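Local coordinates for mitotic checkpoint control protein kinase BUB1 (Drosophila melanogaster, PDB 6JKK), which probably works as an ATP-binding protein kinase of the mitotic checkpoint at kinetochores, and is seen here as its kinase domain, at residues 91-96 with 214-219; 99-104 with 171-176; 224-227 with 232-235; 8-13 with 241-246. All coordinates share one frame; numbering follows the deposited sequence.

Contact 1 (91-96 with 214-219); sequences NYWEFY and MKLFPD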
loop_
_atom_site.group_PDB
_atom_site.type_symbol
_atom_site.label_atom_id
_atom_site.label_comp_id
_atom_site.label_asym_id
_atom_site.label_seq_id
_atom_site.Cartn_x
_atom_site.Cartn_y
_atom_site.Cartn_z
ATOM N N ASN A 91 -0.520 17.107 -6.993
ATOM C CA ASN A 91 -0.801 16.461 -5.718
ATOM C C ASN A 91 0.320 16.766 -4.726
ATOM O O ASN A 91 1.275 15.995 -4.586
ATOM C CB ASN A 91 -0.989 14.952 -5.905
ATOM C CG ASN A 91 -1.647 14.292 -4.704
ATOM O OD1 ASN A 91 -1.566 14.796 -3.579
ATOM N ND2 ASN A 91 -2.304 13.162 -4.935
ATOM N N TYR A 92 0.219 17.916 -4.066
ATOM C CA TYR A 92 1.208 18.296 -3.064
ATOM C C TYR A 92 1.106 17.347 -1.883
ATOM O O TYR A 92 2.114 16.988 -1.271
ATOM C CB TYR A 92 0.967 19.728 -2.588
ATOM C CG TYR A 92 1.138 20.770 -3.668
ATOM C CD1 TYR A 92 2.396 21.257 -3.994
ATOM C CD2 TYR A 92 0.039 21.267 -4.363
ATOM C CE1 TYR A 92 2.557 22.210 -4.978
ATOM C CE2 TYR A 92 0.191 22.227 -5.348
ATOM C CZ TYR A 92 1.456 22.686 -5.650
ATOM O OH TYR A 92 1.634 23.631 -6.631
ATOM N N TRP A 93 -0.122 16.940 -1.574
ATOM C CA TRP A 93 -0.397 16.118 -0.398
ATOM C C TRP A 93 0.382 14.812 -0.405
ATOM O O TRP A 93 0.929 14.398 0.621
ATOM C CB TRP A 93 -1.898 15.837 -0.299
ATOM C CG TRP A 93 -2.291 15.025 0.902
ATOM C CD1 TRP A 93 -2.665 13.702 0.924
ATOM C CD2 TRP A 93 -2.351 15.481 2.258
ATOM N NE1 TRP A 93 -2.952 13.316 2.217
ATOM C CE2 TRP A 93 -2.769 14.389 3.050
ATOM C CE3 TRP A 93 -2.092 16.709 2.879
ATOM C CZ2 TRP A 93 -2.933 14.497 4.436
ATOM C CZ3 TRP A 93 -2.254 16.810 4.247
ATOM C CH2 TRP A 93 -2.670 15.714 5.012
ATOM N N GLU A 94 0.429 14.159 -1.560
ATOM C CA GLU A 94 1.181 12.917 -1.676
ATOM C C GLU A 94 2.660 13.109 -1.305
ATOM O O GLU A 94 3.240 12.280 -0.596
ATOM C CB GLU A 94 1.036 12.341 -3.084
ATOM C CG GLU A 94 1.892 11.118 -3.336
ATOM C CD GLU A 94 1.559 10.470 -4.653
ATOM O OE1 GLU A 94 0.696 11.010 -5.378
ATOM O OE2 GLU A 94 2.156 9.424 -4.955
ATOM N N PHE A 95 3.251 14.213 -1.759
ATOM C CA PHE A 95 4.643 14.533 -1.465
ATOM C C PHE A 95 4.786 14.742 0.045
ATOM O O PHE A 95 5.712 14.210 0.664
ATOM C CB PHE A 95 5.081 15.781 -2.255
ATOM C CG PHE A 95 6.580 15.999 -2.314
ATOM C CD1 PHE A 95 7.473 14.970 -2.029
ATOM C CD2 PHE A 95 7.093 17.256 -2.644
ATOM C CE1 PHE A 95 8.854 15.184 -2.082
ATOM C CE2 PHE A 95 8.467 17.481 -2.700
ATOM C CZ PHE A 95 9.350 16.450 -2.416
ATOM N N TYR A 96 3.851 15.480 0.643
ATOM C CA TYR A 96 3.870 15.702 2.093
ATOM C C TYR A 96 3.876 14.392 2.890
ATOM O O TYR A 96 4.725 14.204 3.761
ATOM C CB TYR A 96 2.685 16.574 2.546
ATOM C CG TYR A 96 2.463 16.515 4.052
ATOM C CD1 TYR A 96 3.257 17.255 4.922
ATOM C CD2 TYR A 96 1.470 15.704 4.601
ATOM C CE1 TYR A 96 3.072 17.187 6.301
ATOM C CE2 TYR A 96 1.274 15.630 5.982
ATOM C CZ TYR A 96 2.076 16.376 6.821
ATOM O OH TYR A 96 1.890 16.317 8.188
ATOM N N MET A 214 -2.653 11.457 11.055
ATOM C CA MET A 214 -3.365 11.629 12.320
ATOM C C MET A 214 -2.696 12.646 13.245
ATOM O O MET A 214 -3.337 13.166 14.161
ATOM C CB MET A 214 -3.519 10.281 13.035
ATOM C CG MET A 214 -4.351 9.272 12.270
ATOM S SD MET A 214 -6.045 9.830 12.012
ATOM C CE MET A 214 -6.696 9.685 13.673
ATOM N N LYS A 215 -1.416 12.933 13.007
ATOM C CA LYS A 215 -0.682 13.888 13.839
ATOM C C LYS A 215 -1.138 15.329 13.602
ATOM O O LYS A 215 -0.816 16.231 14.380
ATOM C CB LYS A 215 0.832 13.756 13.626
ATOM C CG LYS A 215 1.412 12.430 14.119
ATOM C CD LYS A 215 2.927 12.512 14.309
ATOM C CE LYS A 215 3.517 11.159 14.703
ATOM N NZ LYS A 215 3.040 10.692 16.040
ATOM N N LEU A 216 -1.896 15.536 12.530
ATOM C CA LEU A 216 -2.433 16.856 12.209
ATOM C C LEU A 216 -3.798 17.086 12.855
ATOM O O LEU A 216 -4.384 18.160 12.713
ATOM C CB LEU A 216 -2.539 17.032 10.694
ATOM C CG LEU A 216 -1.217 17.118 9.934
ATOM C CD1 LEU A 216 -1.460 17.357 8.454
ATOM C CD2 LEU A 216 -0.354 18.216 10.516
ATOM N N PHE A 217 -4.297 16.079 13.566
ATOM C CA PHE A 217 -5.609 16.162 14.195
ATOM C C PHE A 217 -5.478 15.963 15.698
ATOM O O PHE A 217 -4.469 15.438 16.167
ATOM C CB PHE A 217 -6.539 15.099 13.595
ATOM C CG PHE A 217 -6.769 15.260 12.120
ATOM C CD1 PHE A 217 -7.167 16.484 11.597
ATOM C CD2 PHE A 217 -6.581 14.190 11.254
ATOM C CE1 PHE A 217 -7.378 16.641 10.239
ATOM C CE2 PHE A 217 -6.789 14.339 9.895
ATOM C CZ PHE A 217 -7.186 15.567 9.387
ATOM N N PRO A 218 -6.493 16.395 16.465
ATOM C CA PRO A 218 -6.463 16.122 17.905
ATOM C C PRO A 218 -6.363 14.630 18.186
ATOM O O PRO A 218 -6.827 13.815 17.379
ATOM C CB PRO A 218 -7.827 16.624 18.382
ATOM C CG PRO A 218 -8.205 17.678 17.406
ATOM C CD PRO A 218 -7.654 17.220 16.082
ATOM N N ASP A 219 -5.741 14.285 19.309
ATOM C CA ASP A 219 -5.877 12.952 19.867
ATOM C C ASP A 219 -7.373 12.675 19.922
ATOM O O ASP A 219 -8.159 13.586 20.196
ATOM C CB ASP A 219 -5.309 12.902 21.287
ATOM C CG ASP A 219 -3.808 13.121 21.337
ATOM O OD1 ASP A 219 -3.189 12.694 22.336
ATOM O OD2 ASP A 219 -3.249 13.719 20.393
#
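L216 reaches helix 92-104 with its branched end, CD1 foremost, and meets two aromatic side chains arriving from the opposite direction. Its closest approach to Y96 is to the hydroxyl, with CD1 3.5 Å from Y96 OH. CG and CD2 of L216 each stand 3.7 Å from Y96 OH, so the oxygen sits against the branch of the leucine; CD1 also comes 4.0 Å from Y96 CZ. W93 is met by CD1 alone, which lies at the ring edge, near the indole plane, with L216 CD1 4.0 Å from W93 CH2. No hydrogen bond crosses the contact, which buries 109 Å² in van der Waals packing, and the nearest CA pair, Y96 and L216, is still 12.0 Å apart: long side chains bridge well-separated backbones.

Both rings are thrown outward with CG anti to the backbone N (chi1 -179° for W93, 165° for Y96). They also touch each other, Y96 CD2 lying 3.9 Å above the plane of the W93 ring, offset toward the rim. Polar bonds fix the rings further: Y96 OH bonds D213 OD2, and W93 NE1 bonds the carbonyl O of S211. A phenylalanine in place of this tyrosine would probably deprive D213 of its hydroxyl partner and open a gap beside the L216 branch. Farther out, I15 and L19 of helix 12-21 pack on W93, while N91 caps the helix start through E94 N.

E94 of this helix forms a salt bridge with K85, the predicted ATP-binding lysine. This pairing is the kinase hallmark of an inward-placed C-helix, here contacting the segment that follows the DFG motif.

Contact 2 (99-104 with 171-176); sequences LEIHSR and DHLHAM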
loop_
_atom_site.group_PDB
_atom_site.type_symbol
_atom_site.label_atom_id
_atom_site.label_comp_id
_atom_site.label_asym_id
_atom_site.label_seq_id
_atom_site.Cartn_x
_atom_site.Cartn_y
_atom_site.Cartn_z
ATOM N N LEU A 99 7.205 12.460 2.488
ATOM C CA LEU A 99 8.269 13.119 3.236
ATOM C C LEU A 99 8.136 12.787 4.727
ATOM O O LEU A 99 9.133 12.478 5.397
ATOM C CB LEU A 99 8.208 14.634 3.012
ATOM C CG LEU A 99 8.643 15.114 1.624
ATOM C CD1 LEU A 99 8.225 16.564 1.387
ATOM C CD2 LEU A 99 10.151 14.962 1.456
ATOM N N GLU A 100 6.908 12.845 5.243
ATOM C CA GLU A 100 6.674 12.604 6.673
ATOM C C GLU A 100 6.976 11.167 7.046
ATOM O O GLU A 100 7.588 10.908 8.081
ATOM C CB GLU A 100 5.237 12.957 7.075
ATOM C CG GLU A 100 5.012 14.445 7.336
ATOM C CD GLU A 100 5.987 15.014 8.354
ATOM O OE1 GLU A 100 5.887 14.658 9.549
ATOM O OE2 GLU A 100 6.862 15.802 7.955
ATOM N N ILE A 101 6.538 10.229 6.211
ATOM C CA ILE A 101 6.830 8.828 6.468
ATOM C C ILE A 101 8.338 8.631 6.642
ATOM O O ILE A 101 8.799 8.050 7.632
ATOM C CB ILE A 101 6.297 7.919 5.343
ATOM C CG1 ILE A 101 4.776 7.787 5.448
ATOM C CG2 ILE A 101 6.923 6.535 5.448
ATOM C CD1 ILE A 101 4.133 7.098 4.259
ATOM N N HIS A 102 9.115 9.147 5.699
ATOM C CA HIS A 102 10.557 8.932 5.754
ATOM C C HIS A 102 11.230 9.782 6.832
ATOM O O HIS A 102 12.334 9.478 7.279
ATOM C CB HIS A 102 11.186 9.084 4.361
ATOM C CG HIS A 102 10.858 7.940 3.450
ATOM N ND1 HIS A 102 11.619 6.790 3.395
ATOM C CD2 HIS A 102 9.820 7.744 2.602
ATOM C CE1 HIS A 102 11.071 5.942 2.541
ATOM N NE2 HIS A 102 9.980 6.499 2.042
ATOM N N SER A 103 10.534 10.818 7.286
ATOM C CA SER A 103 11.028 11.615 8.400
ATOM C C SER A 103 10.795 10.886 9.733
ATOM O O SER A 103 11.583 11.025 10.685
ATOM C CB SER A 103 10.318 12.971 8.399
ATOM O OG SER A 103 10.953 13.887 9.266
ATOM N N ARG A 104 9.724 10.102 9.807
ATOM C CA ARG A 104 9.318 9.510 11.087
ATOM C C ARG A 104 9.876 8.113 11.307
ATOM O O ARG A 104 9.896 7.621 12.437
ATOM C CB ARG A 104 7.790 9.495 11.219
ATOM C CG ARG A 104 7.162 10.878 11.226
ATOM C CD ARG A 104 5.644 10.809 11.256
ATOM N NE ARG A 104 5.068 12.123 10.992
ATOM C CZ ARG A 104 3.767 12.358 10.866
ATOM N NH1 ARG A 104 2.902 11.367 10.999
ATOM N NH2 ARG A 104 3.333 13.586 10.611
ATOM N N ASP A 171 1.610 -2.168 10.520
ATOM C CA ASP A 171 1.837 -1.909 11.939
ATOM C C ASP A 171 2.802 -0.737 12.133
ATOM O O ASP A 171 2.532 0.189 12.903
ATOM C CB ASP A 171 2.372 -3.171 12.624
ATOM C CG ASP A 171 2.205 -3.144 14.138
ATOM O OD1 ASP A 171 1.169 -2.640 14.630
ATOM O OD2 ASP A 171 3.110 -3.641 14.841
ATOM N N HIS A 172 3.923 -0.759 11.419
ATOM C CA HIS A 172 4.895 0.325 11.538
ATOM C C HIS A 172 4.358 1.633 10.968
ATOM O O HIS A 172 4.696 2.709 11.461
ATOM C CB HIS A 172 6.219 -0.044 10.864
ATOM C CG HIS A 172 7.076 -0.963 11.679
ATOM N ND1 HIS A 172 6.906 -2.332 11.685
ATOM C CD2 HIS A 172 8.106 -0.711 12.520
ATOM C CE1 HIS A 172 7.792 -2.883 12.494
ATOM N NE2 HIS A 172 8.536 -1.920 13.010
ATOM N N LEU A 173 3.526 1.548 9.932
ATOM C CA LEU A 173 2.926 2.761 9.366
ATOM C C LEU A 173 1.964 3.418 10.360
ATOM O O LEU A 173 1.969 4.638 10.536
ATOM C CB LEU A 173 2.194 2.449 8.054
ATOM C CG LEU A 173 1.635 3.665 7.307
ATOM C CD1 LEU A 173 2.752 4.425 6.607
ATOM C CD2 LEU A 173 0.571 3.259 6.303
ATOM N N HIS A 174 1.130 2.607 11.006
ATOM C CA HIS A 174 0.173 3.139 11.965
ATOM C C HIS A 174 0.890 3.694 13.202
ATOM O O HIS A 174 0.446 4.668 13.802
ATOM C CB HIS A 174 -0.866 2.066 12.325
ATOM C CG HIS A 174 -1.794 1.736 11.194
ATOM N ND1 HIS A 174 -2.780 0.776 11.292
ATOM C CD2 HIS A 174 -1.884 2.243 9.941
ATOM C CE1 HIS A 174 -3.440 0.711 10.148
ATOM N NE2 HIS A 174 -2.916 1.590 9.311
ATOM N N ALA A 175 2.025 3.102 13.560
ATOM C CA ALA A 175 2.806 3.587 14.697
ATOM C C ALA A 175 3.339 4.998 14.456
ATOM O O ALA A 175 3.664 5.732 15.401
ATOM C CB ALA A 175 3.951 2.636 14.992
ATOM N N MET A 176 3.447 5.362 13.182
ATOM C CA MET A 176 3.870 6.697 12.779
ATOM C C MET A 176 2.675 7.643 12.619
ATOM O O MET A 176 2.845 8.810 12.259
ATOM C CB MET A 176 4.669 6.627 11.469
ATOM C CG MET A 176 6.055 5.992 11.616
ATOM S SD MET A 176 7.046 6.007 10.099
ATOM C CE MET A 176 6.358 4.605 9.205
#
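The guanidinium of R104 has E100 CB over one face, offset toward the rim and 3.7 Å above the plane, and the carbonyl O of M176 at an edge. The bond across the contact, R104 NH1 to M176 O, is 2.9 Å long. It arrives nearly along the C=O axis (169° at the oxygen) but is bent at the hydrogen (143°), with the oxygen tilted slightly from the guanidinium plane. Side-on, R104 NE and R104 NH2 both grip E100 OE1, each at 3.0 Å, from its anti side. The arginine is extended from CG to NE, which carries the group across to M176.

Beside the polar group the methionine packs against the arginine stem, R104 CB lying 3.7 Å from M176 SD. The bend at chi3 (-80°) turns the methyl CE toward I101 CG2, while M176 SD itself lies 3.7 Å from I101 O. I101 CD1 also meets L173 CD1 at 3.8 Å, and I101 touches F208, the phenylalanine of the DFG motif, outside the pair. With a methionine in place of R104, E100 and the M176 carbonyl would probably both be left without their mate.

R104 NH2 additionally forms a salt bridge with D213. One cation thus serves two carboxylates and a carbonyl just past the C-terminal end of helix 156-175, where a positive charge is likely to be favourable. Helices 92-104 and 156-175, the C- and E-helices of the kinase fold, are joined by chemistry that is charged at R104 and apolar at I101, L173 and M176.

Contact 3 (224-227 with 232-235); sequences NYVH and FKCI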
loop_
_atom_site.group_PDB
_atom_site.type_symbol
_atom_site.label_atom_id
_atom_site.label_comp_id
_atom_site.label_asym_id
_atom_site.label_seq_id
_atom_site.Cartn_x
_atom_site.Cartn_y
_atom_site.Cartn_z
ATOM N N ASN A 224 -16.099 9.685 9.772
ATOM C CA ASN A 224 -17.282 8.892 9.438
ATOM C C ASN A 224 -17.710 9.061 7.981
ATOM O O ASN A 224 -18.855 8.777 7.618
ATOM C CB ASN A 224 -18.440 9.193 10.398
ATOM C CG ASN A 224 -18.682 10.681 10.571
ATOM O OD1 ASN A 224 -18.484 11.465 9.643
ATOM N ND2 ASN A 224 -19.108 11.078 11.765
ATOM N N TYR A 225 -16.776 9.538 7.160
ATOM C CA TYR A 225 -16.951 9.594 5.714
ATOM C C TYR A 225 -17.192 8.185 5.200
ATOM O O TYR A 225 -16.613 7.220 5.705
ATOM C CB TYR A 225 -15.707 10.199 5.049
ATOM C CG TYR A 225 -15.670 10.093 3.534
ATOM C CD1 TYR A 225 -16.194 11.102 2.731
ATOM C CD2 TYR A 225 -15.096 8.991 2.909
ATOM C CE1 TYR A 225 -16.152 11.011 1.350
ATOM C CE2 TYR A 225 -15.053 8.888 1.534
ATOM C CZ TYR A 225 -15.582 9.899 0.761
ATOM O OH TYR A 225 -15.533 9.785 -0.609
ATOM N N VAL A 226 -18.058 8.070 4.199
ATOM C CA VAL A 226 -18.433 6.770 3.661
ATOM C C VAL A 226 -18.164 6.694 2.159
ATOM O O VAL A 226 -18.701 7.490 1.388
ATOM C CB VAL A 226 -19.922 6.461 3.958
ATOM C CG1 VAL A 226 -20.392 5.253 3.169
ATOM C CG2 VAL A 226 -20.142 6.245 5.454
ATOM N N HIS A 227 -17.308 5.756 1.751
ATOM C CA HIS A 227 -17.148 5.457 0.333
ATOM C C HIS A 227 -18.522 5.057 -0.187
ATOM O O HIS A 227 -19.173 4.180 0.388
ATOM C CB HIS A 227 -16.177 4.291 0.109
ATOM C CG HIS A 227 -14.743 4.606 0.418
ATOM N ND1 HIS A 227 -14.048 5.617 -0.204
ATOM C CD2 HIS A 227 -13.867 4.008 1.260
ATOM C CE1 HIS A 227 -12.806 5.646 0.256
ATOM N NE2 HIS A 227 -12.672 4.679 1.146
ATOM N N PHE A 232 -15.509 -0.849 -1.444
ATOM C CA PHE A 232 -14.472 -0.180 -0.660
ATOM C C PHE A 232 -14.976 0.345 0.683
ATOM O O PHE A 232 -14.228 0.970 1.434
ATOM C CB PHE A 232 -13.795 0.927 -1.480
ATOM C CG PHE A 232 -12.932 0.402 -2.592
ATOM C CD1 PHE A 232 -13.345 0.491 -3.913
ATOM C CD2 PHE A 232 -11.719 -0.211 -2.310
ATOM C CE1 PHE A 232 -12.555 -0.004 -4.936
ATOM C CE2 PHE A 232 -10.925 -0.711 -3.327
ATOM C CZ PHE A 232 -11.344 -0.608 -4.641
ATOM N N LYS A 233 -16.245 0.085 0.979
ATOM C CA LYS A 233 -16.799 0.399 2.292
ATOM C C LYS A 233 -16.190 -0.511 3.356
ATOM O O LYS A 233 -16.401 -1.726 3.317
ATOM C CB LYS A 233 -18.312 0.177 2.302
ATOM C CG LYS A 233 -19.181 1.364 1.914
ATOM C CD LYS A 233 -20.627 1.025 2.257
ATOM C CE LYS A 233 -21.588 2.148 1.931
ATOM N NZ LYS A 233 -22.991 1.709 2.186
ATOM N N CYS A 234 -15.451 0.056 4.309
ATOM C CA CYS A 234 -15.025 -0.733 5.464
ATOM C C CYS A 234 -16.247 -0.993 6.351
ATOM O O CYS A 234 -17.337 -0.474 6.087
ATOM C CB CYS A 234 -13.869 -0.069 6.237
ATOM S SG CYS A 234 -14.269 1.452 7.158
ATOM N N ILE A 235 -16.075 -1.806 7.389
ATOM C CA ILE A 235 -17.208 -2.251 8.199
ATOM C C ILE A 235 -17.926 -1.093 8.900
ATOM O O ILE A 235 -19.159 -1.067 8.987
ATOM C CB ILE A 235 -16.769 -3.318 9.222
ATOM C CG1 ILE A 235 -16.199 -4.530 8.490
ATOM C CG2 ILE A 235 -17.935 -3.743 10.101
ATOM C CD1 ILE A 235 -17.130 -5.057 7.420
#
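This is a surface contact between two irregular parts of one loop, the V226-H227 side meeting F232-K233 with only four residues between the segments. The loop runs from strand 212-213 to helix 235-238, and the nearest CA atoms, those of H227 and K233, are 5.4 Å apart. No hydrogen bond spans the two segments; the contact consists of close carbon-oxygen and carbon-carbon approaches. The H227 ring is directed at the backbone of F232: its CD2 lies 3.1 Å from F232 O, and the oxygen stands obliquely to the ring. F232 CB lies 4.1 Å from the same CD2.

The stretch belongs to what in protein kinases is the activation segment, running from the DFG motif toward the F-helix, here helix 246-261. K233 lays its aliphatic chain across the other segment. Extended beyond CG (chi3 179°), it passes the carbonyl of H227, with CG 3.2 Å from H227 O, then crosses V226, whose CG1 is 3.6 Å from K233 CE. The ammonium itself pairs with D230, one of the four intervening residues, in a salt bridge. Outside the two segments, M237 of helix 235-238 touches both V226 and H227, while the ND1 of H227 lies in plane at the edge of the Y225 ring.

Contact 4 (8-13 with 241-246); sequences NPFNVE and RPWTYQ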
loop_
_atom_site.group_PDB
_atom_site.type_symbol
_atom_site.label_atom_id
_atom_site.label_comp_id
_atom_site.label_asym_id
_atom_site.label_seq_id
_atom_site.Cartn_x
_atom_site.Cartn_y
_atom_site.Cartn_z
ATOM N N ASN A 8 -14.749 14.416 6.887
ATOM C CA ASN A 8 -14.109 13.808 5.721
ATOM C C ASN A 8 -12.665 14.275 5.593
ATOM O O ASN A 8 -12.411 15.430 5.271
ATOM C CB ASN A 8 -14.885 14.123 4.438
ATOM C CG ASN A 8 -14.172 13.636 3.179
ATOM O OD1 ASN A 8 -13.229 12.846 3.242
ATOM N ND2 ASN A 8 -14.629 14.107 2.026
ATOM N N PRO A 9 -11.713 13.360 5.830
ATOM C CA PRO A 9 -10.279 13.668 5.812
ATOM C C PRO A 9 -9.690 13.671 4.409
ATOM O O PRO A 9 -8.490 13.895 4.256
ATOM C CB PRO A 9 -9.674 12.508 6.604
ATOM C CG PRO A 9 -10.581 11.362 6.312
ATOM C CD PRO A 9 -11.969 11.957 6.206
ATOM N N PHE A 10 -10.514 13.404 3.401
ATOM C CA PHE A 10 -10.049 13.463 2.020
ATOM C C PHE A 10 -10.459 14.780 1.359
ATOM O O PHE A 10 -10.168 15.014 0.182
ATOM C CB PHE A 10 -10.602 12.287 1.217
ATOM C CG PHE A 10 -10.368 10.947 1.856
ATOM C CD1 PHE A 10 -11.437 10.183 2.303
ATOM C CD2 PHE A 10 -9.080 10.454 2.013
ATOM C CE1 PHE A 10 -11.229 8.943 2.889
ATOM C CE2 PHE A 10 -8.862 9.216 2.601
ATOM C CZ PHE A 10 -9.937 8.460 3.040
ATOM N N ASN A 11 -11.132 15.634 2.127
ATOM C CA ASN A 11 -11.641 16.906 1.620
ATOM C C ASN A 11 -10.542 17.812 1.068
ATOM O O ASN A 11 -9.594 18.158 1.776
ATOM C CB ASN A 11 -12.429 17.624 2.719
ATOM C CG ASN A 11 -13.125 18.876 2.221
ATOM O OD1 ASN A 11 -12.515 19.939 2.119
ATOM N ND2 ASN A 11 -14.415 18.760 1.924
ATOM N N VAL A 12 -10.689 18.193 -0.200
ATOM C CA VAL A 12 -9.695 18.985 -0.926
ATOM C C VAL A 12 -9.360 20.311 -0.228
ATOM O O VAL A 12 -8.191 20.705 -0.149
ATOM C CB VAL A 12 -10.145 19.220 -2.394
ATOM C CG1 VAL A 12 -9.472 20.433 -2.996
ATOM C CG2 VAL A 12 -9.853 17.997 -3.237
ATOM N N GLU A 13 -10.383 20.986 0.294
ATOM C CA GLU A 13 -10.178 22.269 0.963
ATOM C C GLU A 13 -9.538 22.101 2.338
ATOM O O GLU A 13 -8.756 22.945 2.774
ATOM C CB GLU A 13 -11.490 23.047 1.076
ATOM C CG GLU A 13 -12.116 23.391 -0.261
ATOM C CD GLU A 13 -13.246 24.388 -0.136
ATOM O OE1 GLU A 13 -13.697 24.640 1.003
ATOM O OE2 GLU A 13 -13.678 24.926 -1.177
ATOM N N ARG A 241 -20.830 4.057 11.608
ATOM C CA ARG A 241 -19.872 4.197 12.701
ATOM C C ARG A 241 -18.565 4.895 12.318
ATOM O O ARG A 241 -18.124 4.831 11.169
ATOM C CB ARG A 241 -19.597 2.842 13.367
ATOM C CG ARG A 241 -20.618 2.487 14.446
ATOM C CD ARG A 241 -20.167 1.300 15.278
ATOM N NE ARG A 241 -19.851 0.154 14.437
ATOM C CZ ARG A 241 -18.849 -0.687 14.669
ATOM N NH1 ARG A 241 -18.064 -0.513 15.725
ATOM N NH2 ARG A 241 -18.631 -1.701 13.844
ATOM N N PRO A 242 -17.953 5.583 13.292
ATOM C CA PRO A 242 -16.666 6.253 13.087
ATOM C C PRO A 242 -15.527 5.263 12.854
ATOM O O PRO A 242 -15.604 4.123 13.314
ATOM C CB PRO A 242 -16.454 7.001 14.408
ATOM C CG PRO A 242 -17.277 6.252 15.404
ATOM C CD PRO A 242 -18.483 5.815 14.648
ATOM N N TRP A 243 -14.488 5.702 12.148
ATOM C CA TRP A 243 -13.331 4.859 11.856
ATOM C C TRP A 243 -12.068 5.699 11.769
ATOM O O TRP A 243 -12.125 6.889 11.468
ATOM C CB TRP A 243 -13.520 4.125 10.528
ATOM C CG TRP A 243 -13.854 5.041 9.399
ATOM C CD1 TRP A 243 -15.102 5.379 8.961
ATOM C CD2 TRP A 243 -12.931 5.741 8.558
ATOM N NE1 TRP A 243 -15.012 6.246 7.900
ATOM C CE2 TRP A 243 -13.687 6.484 7.633
ATOM C CE3 TRP A 243 -11.535 5.813 8.498
ATOM C CZ2 TRP A 243 -13.095 7.289 6.661
ATOM C CZ3 TRP A 243 -10.950 6.609 7.534
ATOM C CH2 TRP A 243 -11.726 7.334 6.627
ATOM N N THR A 244 -10.932 5.067 12.038
ATOM C CA THR A 244 -9.629 5.632 11.714
ATOM C C THR A 244 -8.814 4.529 11.053
ATOM O O THR A 244 -8.971 4.262 9.863
ATOM C CB THR A 244 -8.887 6.164 12.963
ATOM O OG1 THR A 244 -8.845 5.145 13.973
ATOM C CG2 THR A 244 -9.579 7.404 13.516
ATOM N N TYR A 245 -7.970 3.865 11.837
ATOM C CA TYR A 245 -7.067 2.840 11.302
ATOM C C TYR A 245 -7.786 1.597 10.761
ATOM O O TYR A 245 -7.208 0.841 9.976
ATOM C CB TYR A 245 -6.021 2.449 12.357
ATOM C CG TYR A 245 -5.194 3.624 12.839
ATOM C CD1 TYR A 245 -4.060 4.036 12.146
ATOM C CD2 TYR A 245 -5.548 4.322 13.987
ATOM C CE1 TYR A 245 -3.305 5.111 12.582
ATOM C CE2 TYR A 245 -4.802 5.394 14.429
ATOM C CZ TYR A 245 -3.682 5.784 13.725
ATOM O OH TYR A 245 -2.940 6.856 14.171
ATOM N N GLN A 246 -9.041 1.391 11.163
ATOM C CA GLN A 246 -9.822 0.243 10.685
ATOM C C GLN A 246 -9.885 0.182 9.160
ATOM O O GLN A 246 -10.000 -0.905 8.576
ATOM C CB GLN A 246 -11.251 0.273 11.242
ATOM C CG GLN A 246 -11.362 0.291 12.770
ATOM C CD GLN A 246 -11.413 1.699 13.336
ATOM O OE1 GLN A 246 -10.652 2.572 12.923
ATOM N NE2 GLN A 246 -12.320 1.928 14.282
#
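P9 and F10, which meet W243, hold the two central positions of a type I beta turn from N8 to N11, and the closest CA atoms across the contact, those of P9 and T244, remain 10.0 Å apart. Side chains therefore make the junction alone, and they do so at one atom of the indole, CH2, burying just 89 Å² in all. F10 CE1 approaches to 4.1 Å from W243 CH2, near the indole plane at its edge. P9 CG stands 4.2 Å from W243 CH2, oblique to the same ring. The two residues of the turn also touch each other: P9 CG sits 4.2 Å above the centre of the F10 ring. Pyrrolidine and phenyl thus form one apolar patch against the indole tip.

W243 is placed by a first torsion that sets CG between the backbone N and the carbonyl carbon (chi1 53°), and its NE1 is bonded to the carbonyl O of Y225. That tyrosine also meets F10 edge-to-face, while I212 of strand 212-213 touches P9, F10 and W243 together. Within the turn, N8 OD1 accepts from F10 N at 2.8 Å, making an Asx turn that holds the F10 backbone. In segment 241-246, Q246 OE1 accepts from T244 N at 2.7 Å, tying T244 to the first residue of helix 246-261.

The segment at the start of this construct, leading into helix 12-21, is in this way docked on the C-lobe of the kinase fold, against the loop that enters its F-helix.

Overall arrangement
Contacts 1, 2 and 4 are largely buried, whereas contact 3 lies on the surface. Contacts 1 and 2 share helix 92-104 and meet physically, K215 CD lying 3.5 Å from R104 NH1; D213 serves both, through Y96 and R104. Their chemistry differs: contact 1 is a leucine end against two aromatic side chains, contact 2 adds a charged arginine to its apolar base. Contact 4, also aromatic, brings in the start of the construct; its Y245 touches both M214 of contact 1 and H174 of contact 2. It adjoins contact 3 through Y225. Contact 3, with centre about 23 Å from that of contact 2, has close carbon-oxygen approaches instead.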